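Local coordinates for protein accelerated cell death 11 (Arabidopsis thaliana, PDB 4NT1) that selectively transfers ceramide-1-phosphate and phytoceramide-1-phosphate between membranes, carrying phosphate-bearing sphingolipids but neither ceramide nor glycosphingolipids, at residues C50-F55 against G155-P160; M82-D86 against H98-L102. All coordinates share one frame; numbering follows the deposited sequence.

Both contacts belong to the all-helical GLTP fold of a single chain, and they lie on opposite sides of its centre, about 31 Å apart between their own centres and about 15 Å at their nearest atoms. Along the sequence contact 2 is nested within the long, mostly helical stretch of chain that contact 1 closes. Contact 1 joins the end of helix 34-51 to the turn between helices 146-155 and 162-168; contact 2 joins helix 79-88 to the first turn of helix 98-121. Two helices link them: L51 and F55 of contact 1 touch helix 98-121 further along, and M82 and L102 of contact 2 rest on helix 34-51. R100, on H98-L102 but pointing away from contact 2, belongs to the ceramide-1-phosphate-binding site.

Contact 1 of 2, residues C50-F55 against G155-P160; sequences CLGIAF and GMYALP
This is a water-bridged, otherwise apolar contact between two turns of the GLTP fold: C50-F55, where helix 34-51 ends, and G155-P160, which leads from helix 146-155 toward helix 162-168. The chain leaves the first helix at G52 with positive phi. The turns come closest at A54 and G155, whose CA atoms are 3.9 Å apart. Glycine at G155 lets the two backbones come this near, with A54 CB 3.5 Å from G155 C. Beyond this, M156 folds back: its own CB points away, but the bend at chi2 (-61°) returns the thioether, bringing CE to 3.9 Å from F55 CZ. L159 CD2 reaches the edge of the same ring, near its plane, 4.1 Å from F55 CE1, while L51 CD1 lies over one face, offset toward the rim. A132 of helix 129-139 also touches F55, M156 and L159. On the exposed flank I53 CG2 meets A158 CB, and the P160 ring packs by CG and CD against the carbonyl oxygens of C50 and L51. Between the backbones one water donates to L51 O and G155 O and accepts from A54 N; a second accepts from I53 N and donates to A158 O, each at 3.2 Å.

Contact 2 of 2, residues M82-D86 against H98-L102; sequences MMDKD and HTRNL
Segments M82-D86 of helix 79-88 and H98-L102 of helix 98-121, in the GLTP fold, cross at -126°, their axes 9.5 Å apart at closest approach, with M83 and T99 the nearest pair of CA atoms at 5.7 Å. The polar part of this buried helix-helix contact is D86, whose carboxylate grips the first turn of helix 98-121. OD2 accepts twice from T99: the backbone N, at 3.0 Å with a bent N-H...O angle of 141°, arrives nearly in line with the C-O bond, and the hydroxyl OG1, at 2.7 Å, uses the anti lone pair. T99 can offer both because OG1 stands beside its own backbone N (chi1 -63°). The other oxygen, OD1, takes a hydrogen bond from a water that accepts from H98 N, so both carboxylate oxygens serve the helix start, where the N-terminal N-H groups would probably stabilise a negative charge on D86. A second water donates to M82 O and meets H98 ND1 in the plane of the imidazole.

The apolar part is carried by two methionines. M82 extends through CG and SD, crossing H98 obliquely with CG 3.5 Å from H98 CB; the bend at chi3 then turns CE to L102 CD2. M83 runs at about a right angle to T99, and F198 of helix 173-199 touches M83, T99 and L102. R100, which binds the ceramide-1-phosphate-type lipid, points away from this interface, its NH2 close to NH1 of R104, another residue of that site. L102 CD2 thus meets the M82 methyl CE and, at 3.8 Å, the sulfur M83 SD.

Contact 1 of 2, residues C50-F55 against G155-P160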
ATOM      1  N   CYS A  50      11.160  -5.727   4.898  1.00 25.36           N
ATOM      2  CA  CYS A  50      11.376  -7.144   4.649  1.00 29.03           C
ATOM      3  C   CYS A  50      12.001  -7.398   3.285  1.00 26.53           C
ATOM      4  O   CYS A  50      12.831  -8.290   3.151  1.00 27.22           O
ATOM      5  CB  CYS A  50      10.065  -7.927   4.764  1.00 28.42           C
ATOM      6  SG  CYS A  50       9.461  -8.109   6.450  1.00 32.65           S
ATOM      7  N   LEU A  51      11.600  -6.624   2.280  1.00 22.85           N
ATOM      8  CA  LEU A  51      12.087  -6.818   0.914  1.00 29.32           C
ATOM      9  C   LEU A  51      13.533  -6.356   0.712  1.00 32.91           C
ATOM     10  O   LEU A  51      14.171  -6.705  -0.285  1.00 27.21           O
ATOM     11  CB  LEU A  51      11.178  -6.107  -0.085  1.00 24.79           C
ATOM     12  CG  LEU A  51       9.722  -6.560  -0.034  1.00 25.77           C
ATOM     13  CD1 LEU A  51       8.881  -5.770  -1.028  1.00 23.58           C
ATOM     14  CD2 LEU A  51       9.650  -8.049  -0.327  1.00 29.10           C
ATOM     15  N   GLY A  52      14.045  -5.566   1.649  1.00 31.46           N
ATOM     16  CA  GLY A  52      15.438  -5.159   1.599  1.00 33.19           C
ATOM     17  C   GLY A  52      15.724  -3.841   0.908  1.00 33.18           C
ATOM     18  O   GLY A  52      14.824  -3.038   0.643  1.00 29.89           O
ATOM     19  N   ILE A  53      16.998  -3.629   0.598  1.00 31.45           N
ATOM     20  CA  ILE A  53      17.476  -2.332   0.127  1.00 28.16           C
ATOM     21  C   ILE A  53      16.839  -1.833  -1.174  1.00 26.96           C
ATOM     22  O   ILE A  53      16.771  -0.633  -1.411  1.00 30.59           O
ATOM     23  CB  ILE A  53      19.026  -2.321   0.024  1.00 36.18           C
ATOM     24  CG1 ILE A  53      19.521  -0.972  -0.496  1.00 42.69           C
ATOM     25  CG2 ILE A  53      19.521  -3.465  -0.859  1.00 34.56           C
ATOM     26  CD1 ILE A  53      19.246   0.181   0.450  1.00 48.99           C
ATOM     27  N   ALA A  54      16.347  -2.743  -2.010  1.00 27.49           N
ATOM     28  CA  ALA A  54      15.699  -2.322  -3.249  1.00 28.04           C
ATOM     29  C   ALA A  54      14.571  -1.345  -2.931  1.00 25.22           C
ATOM     30  O   ALA A  54      14.277  -0.433  -3.704  1.00 24.04           O
ATOM     31  CB  ALA A  54      15.170  -3.516  -4.029  1.00 26.67           C
ATOM     32  N   PHE A  55      13.946  -1.549  -1.779  1.00 25.82           N
ATOM     33  CA  PHE A  55      12.753  -0.796  -1.407  1.00 27.90           C
ATOM     34  C   PHE A  55      12.984   0.239  -0.311  1.00 29.13           C
ATOM     35  O   PHE A  55      12.047   0.645   0.375  1.00 28.51           O
ATOM     36  CB  PHE A  55      11.608  -1.759  -1.057  1.00 24.20           C
ATOM     37  CG  PHE A  55      11.144  -2.555  -2.239  1.00 24.31           C
ATOM     38  CD1 PHE A  55      11.770  -3.743  -2.576  1.00 26.44           C
ATOM     39  CD2 PHE A  55      10.127  -2.080  -3.049  1.00 23.69           C
ATOM     40  CE1 PHE A  55      11.374  -4.465  -3.688  1.00 24.68           C
ATOM     41  CE2 PHE A  55       9.714  -2.792  -4.159  1.00 25.45           C
ATOM     42  CZ  PHE A  55      10.345  -3.995  -4.485  1.00 22.54           C
ATOM     43  N   GLY A 155      19.252  -3.227  -6.110  1.00 32.96           N
ATOM     44  CA  GLY A 155      18.940  -3.835  -4.831  1.00 32.98           C
ATOM     45  C   GLY A 155      18.187  -5.149  -4.919  1.00 32.27           C
ATOM     46  O   GLY A 155      18.028  -5.844  -3.913  1.00 36.60           O
ATOM     47  N   MET A 156      17.730  -5.502  -6.117  1.00 32.21           N
ATOM     48  CA  MET A 156      16.922  -6.701  -6.297  1.00 33.93           C
ATOM     49  C   MET A 156      17.656  -7.990  -5.925  1.00 36.01           C
ATOM     50  O   MET A 156      17.028  -8.967  -5.526  1.00 35.72           O
ATOM     51  CB  MET A 156      16.377  -6.794  -7.728  1.00 33.72           C
ATOM     52  CG  MET A 156      15.248  -5.826  -8.034  1.00 30.56           C
ATOM     53  SD  MET A 156      13.782  -6.071  -7.000  1.00 31.66           S
ATOM     54  CE  MET A 156      12.833  -4.628  -7.461  1.00 26.53           C
ATOM     55  N   TYR A 157      18.979  -7.993  -6.056  1.00 39.28           N
ATOM     56  CA  TYR A 157      19.771  -9.179  -5.737  1.00 36.67           C
ATOM     57  C   TYR A 157      19.681  -9.486  -4.252  1.00 32.70           C
ATOM     58  O   TYR A 157      19.900 -10.620  -3.825  1.00 41.90           O
ATOM     59  CB  TYR A 157      21.236  -8.968  -6.124  1.00 44.13           C
ATOM     60  N   ALA A 158      19.355  -8.460  -3.472  1.00 33.99           N
ATOM     61  CA  ALA A 158      19.327  -8.570  -2.021  1.00 36.90           C
ATOM     62  C   ALA A 158      17.926  -8.845  -1.482  1.00 29.51           C
ATOM     63  O   ALA A 158      17.689  -8.729  -0.288  1.00 29.98           O
ATOM     64  CB  ALA A 158      19.902  -7.314  -1.386  1.00 28.56           C
ATOM     65  N   LEU A 159      16.995  -9.200  -2.360  1.00 26.61           N
ATOM     66  CA  LEU A 159      15.694  -9.659  -1.895  1.00 28.31           C
ATOM     67  C   LEU A 159      15.898 -10.914  -1.066  1.00 28.25           C
ATOM     68  O   LEU A 159      16.783 -11.715  -1.361  1.00 30.26           O
ATOM     69  CB  LEU A 159      14.779  -9.993  -3.072  1.00 25.92           C
ATOM     70  CG  LEU A 159      14.237  -8.851  -3.925  1.00 28.91           C
ATOM     71  CD1 LEU A 159      13.750  -9.376  -5.267  1.00 28.60           C
ATOM     72  CD2 LEU A 159      13.115  -8.118  -3.194  1.00 27.56           C
ATOM     73  N   PRO A 160      15.080 -11.099  -0.027  1.00 28.00           N
ATOM     74  CA  PRO A 160      15.110 -12.394   0.656  1.00 26.33           C
ATOM     75  C   PRO A 160      14.596 -13.475  -0.293  1.00 25.87           C
ATOM     76  O   PRO A 160      13.865 -13.156  -1.226  1.00 25.73           O
ATOM     77  CB  PRO A 160      14.110 -12.202   1.802  1.00 27.41           C
ATOM     78  CG  PRO A 160      13.152 -11.168   1.287  1.00 27.73           C
ATOM     79  CD  PRO A 160      14.012 -10.219   0.485  1.00 27.86           C
TER
HETATM   80  O   HOH W   1      16.279  -5.613  -1.716  1.00 29.33           O
HETATM   81  O   HOH W   2      18.588  -6.189   1.527  1.00 41.61           O

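Contact 2 of 2, residues M82-D86 against H98-L102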
ATOM      1  N   MET A  82     -11.740  14.747   4.919  1.00 21.65           N
ATOM      2  CA  MET A  82     -10.338  15.130   4.820  1.00 18.18           C
ATOM      3  C   MET A  82     -10.044  15.756   3.456  1.00 20.50           C
ATOM      4  O   MET A  82      -9.453  16.836   3.366  1.00 19.05           O
ATOM      5  CB  MET A  82      -9.464  13.892   5.025  1.00 23.58           C
ATOM      6  CG  MET A  82      -7.989  14.154   5.214  1.00 24.31           C
ATOM      7  SD  MET A  82      -7.065  12.602   5.332  1.00 22.30           S
ATOM      8  CE  MET A  82      -7.011  12.129   3.600  1.00 20.44           C
ATOM      9  N   MET A  83     -10.468  15.083   2.393  1.00 18.36           N
ATOM     10  CA  MET A  83     -10.219  15.581   1.043  1.00 20.15           C
ATOM     11  C   MET A  83     -11.023  16.827   0.727  1.00 22.17           C
ATOM     12  O   MET A  83     -10.515  17.741   0.073  1.00 19.63           O
ATOM     13  CB  MET A  83     -10.473  14.493  -0.004  1.00 18.29           C
ATOM     14  CG  MET A  83      -9.415  13.423   0.033  1.00 22.46           C
ATOM     15  SD  MET A  83      -9.742  12.104  -1.129  1.00 23.02           S
ATOM     16  CE  MET A  83      -9.345  12.915  -2.683  1.00 22.46           C
ATOM     17  N   ASP A  84     -12.273  16.871   1.174  1.00 20.39           N
ATOM     18  CA  ASP A  84     -13.104  18.049   0.925  1.00 20.55           C
ATOM     19  C   ASP A  84     -12.450  19.305   1.523  1.00 20.68           C
ATOM     20  O   ASP A  84     -12.487  20.377   0.917  1.00 23.97           O
ATOM     21  CB  ASP A  84     -14.518  17.864   1.492  1.00 21.55           C
ATOM     22  CG  ASP A  84     -15.404  16.968   0.618  1.00 25.15           C
ATOM     23  OD1 ASP A  84     -15.060  16.716  -0.553  1.00 27.99           O
ATOM     24  OD2 ASP A  84     -16.464  16.539   1.113  1.00 28.97           O
ATOM     25  N   LYS A  85     -11.854  19.187   2.708  1.00 21.61           N
ATOM     26  CA  LYS A  85     -11.212  20.358   3.321  1.00 23.77           C
ATOM     27  C   LYS A  85      -9.996  20.838   2.520  1.00 23.90           C
ATOM     28  O   LYS A  85      -9.722  22.044   2.454  1.00 21.42           O
ATOM     29  CB  LYS A  85     -10.848  20.095   4.787  1.00 20.35           C
ATOM     30  CG  LYS A  85     -12.075  19.851   5.679  1.00 23.70           C
ATOM     31  CD  LYS A  85     -11.669  19.335   7.053  1.00 34.95           C
ATOM     32  CE  LYS A  85     -11.187  20.452   7.948  1.00 34.75           C
ATOM     33  NZ  LYS A  85     -12.297  21.389   8.303  1.00 50.40           N
ATOM     34  N   ASP A  86      -9.271  19.901   1.908  1.00 22.04           N
ATOM     35  CA  ASP A  86      -8.155  20.287   1.041  1.00 22.33           C
ATOM     36  C   ASP A  86      -8.660  20.962  -0.233  1.00 24.48           C
ATOM     37  O   ASP A  86      -8.034  21.889  -0.741  1.00 22.86           O
ATOM     38  CB  ASP A  86      -7.290  19.080   0.668  1.00 21.69           C
ATOM     39  CG  ASP A  86      -6.290  18.720   1.752  1.00 24.09           C
ATOM     40  OD1 ASP A  86      -5.975  19.588   2.598  1.00 20.45           O
ATOM     41  OD2 ASP A  86      -5.795  17.574   1.741  1.00 23.08           O
ATOM     42  N   HIS A  98      -2.890  16.422   3.510  1.00 20.74           N
ATOM     43  CA  HIS A  98      -3.482  15.124   3.806  1.00 18.01           C
ATOM     44  C   HIS A  98      -3.767  14.344   2.524  1.00 21.25           C
ATOM     45  O   HIS A  98      -3.529  13.136   2.453  1.00 20.32           O
ATOM     46  CB  HIS A  98      -4.777  15.322   4.597  1.00 21.66           C
ATOM     47  CG  HIS A  98      -4.570  15.939   5.944  1.00 20.06           C
ATOM     48  ND1 HIS A  98      -5.408  16.904   6.456  1.00 23.85           N
ATOM     49  CD2 HIS A  98      -3.621  15.725   6.889  1.00 19.26           C
ATOM     50  CE1 HIS A  98      -4.991  17.256   7.661  1.00 23.00           C
ATOM     51  NE2 HIS A  98      -3.907  16.556   7.945  1.00 21.86           N
ATOM     52  N   THR A  99      -4.268  15.047   1.514  1.00 19.23           N
ATOM     53  CA  THR A  99      -4.706  14.418   0.278  1.00 19.23           C
ATOM     54  C   THR A  99      -3.512  13.967  -0.559  1.00 21.33           C
ATOM     55  O   THR A  99      -3.535  12.892  -1.162  1.00 19.91           O
ATOM     56  CB  THR A  99      -5.599  15.356  -0.525  1.00 21.96           C
ATOM     57  OG1 THR A  99      -6.785  15.630   0.231  1.00 20.89           O
ATOM     58  CG2 THR A  99      -5.985  14.725  -1.849  1.00 23.22           C
ATOM     59  N   ARG A 100      -2.461  14.777  -0.575  1.00 17.54           N
ATOM     60  CA  ARG A 100      -1.216  14.372  -1.231  1.00 19.54           C
ATOM     61  C   ARG A 100      -0.646  13.116  -0.573  1.00 20.48           C
ATOM     62  O   ARG A 100      -0.225  12.176  -1.256  1.00 21.54           O
ATOM     63  CB  ARG A 100      -0.193  15.514  -1.193  1.00 24.81           C
ATOM     64  CG  ARG A 100       1.160  15.168  -1.814  1.00 28.36           C
ATOM     65  CD  ARG A 100       2.026  16.424  -1.966  1.00 27.65           C
ATOM     66  NE  ARG A 100       3.334  16.115  -2.533  1.00 38.51           N
ATOM     67  CZ  ARG A 100       3.670  16.330  -3.799  1.00 45.45           C
ATOM     68  NH1 ARG A 100       2.798  16.873  -4.642  1.00 45.44           N
ATOM     69  NH2 ARG A 100       4.885  16.011  -4.220  1.00 56.00           N
ATOM     70  N   ASN A 101      -0.626  13.099   0.755  1.00 19.55           N
ATOM     71  CA  ASN A 101      -0.104  11.936   1.458  1.00 19.36           C
ATOM     72  C   ASN A 101      -0.982  10.714   1.233  1.00 19.32           C
ATOM     73  O   ASN A 101      -0.475   9.607   1.070  1.00 17.56           O
ATOM     74  CB  ASN A 101       0.123  12.247   2.932  1.00 21.77           C
ATOM     75  CG  ASN A 101       1.275  13.215   3.126  1.00 23.81           C
ATOM     76  OD1 ASN A 101       2.131  13.342   2.253  1.00 34.67           O
ATOM     77  ND2 ASN A 101       1.303  13.894   4.252  1.00 27.52           N
ATOM     78  N   LEU A 102      -2.295  10.929   1.157  1.00 15.90           N
ATOM     79  CA  LEU A 102      -3.216   9.845   0.819  1.00 17.11           C
ATOM     80  C   LEU A 102      -2.884   9.200  -0.524  1.00 17.29           C
ATOM     81  O   LEU A 102      -2.904   7.970  -0.644  1.00 16.52           O
ATOM     82  CB  LEU A 102      -4.672  10.328   0.828  1.00 17.12           C
ATOM     83  CG  LEU A 102      -5.713   9.257   0.479  1.00 15.43           C
ATOM     84  CD1 LEU A 102      -5.684   8.081   1.477  1.00 20.48           C
ATOM     85  CD2 LEU A 102      -7.108   9.861   0.415  1.00 15.93           C
TER
HETATM   86  O   HOH W   3      -8.133  17.783   5.625  1.00 22.68           O
HETATM   87  O   HOH W   4      -4.168  18.892   4.396  1.00 20.20           O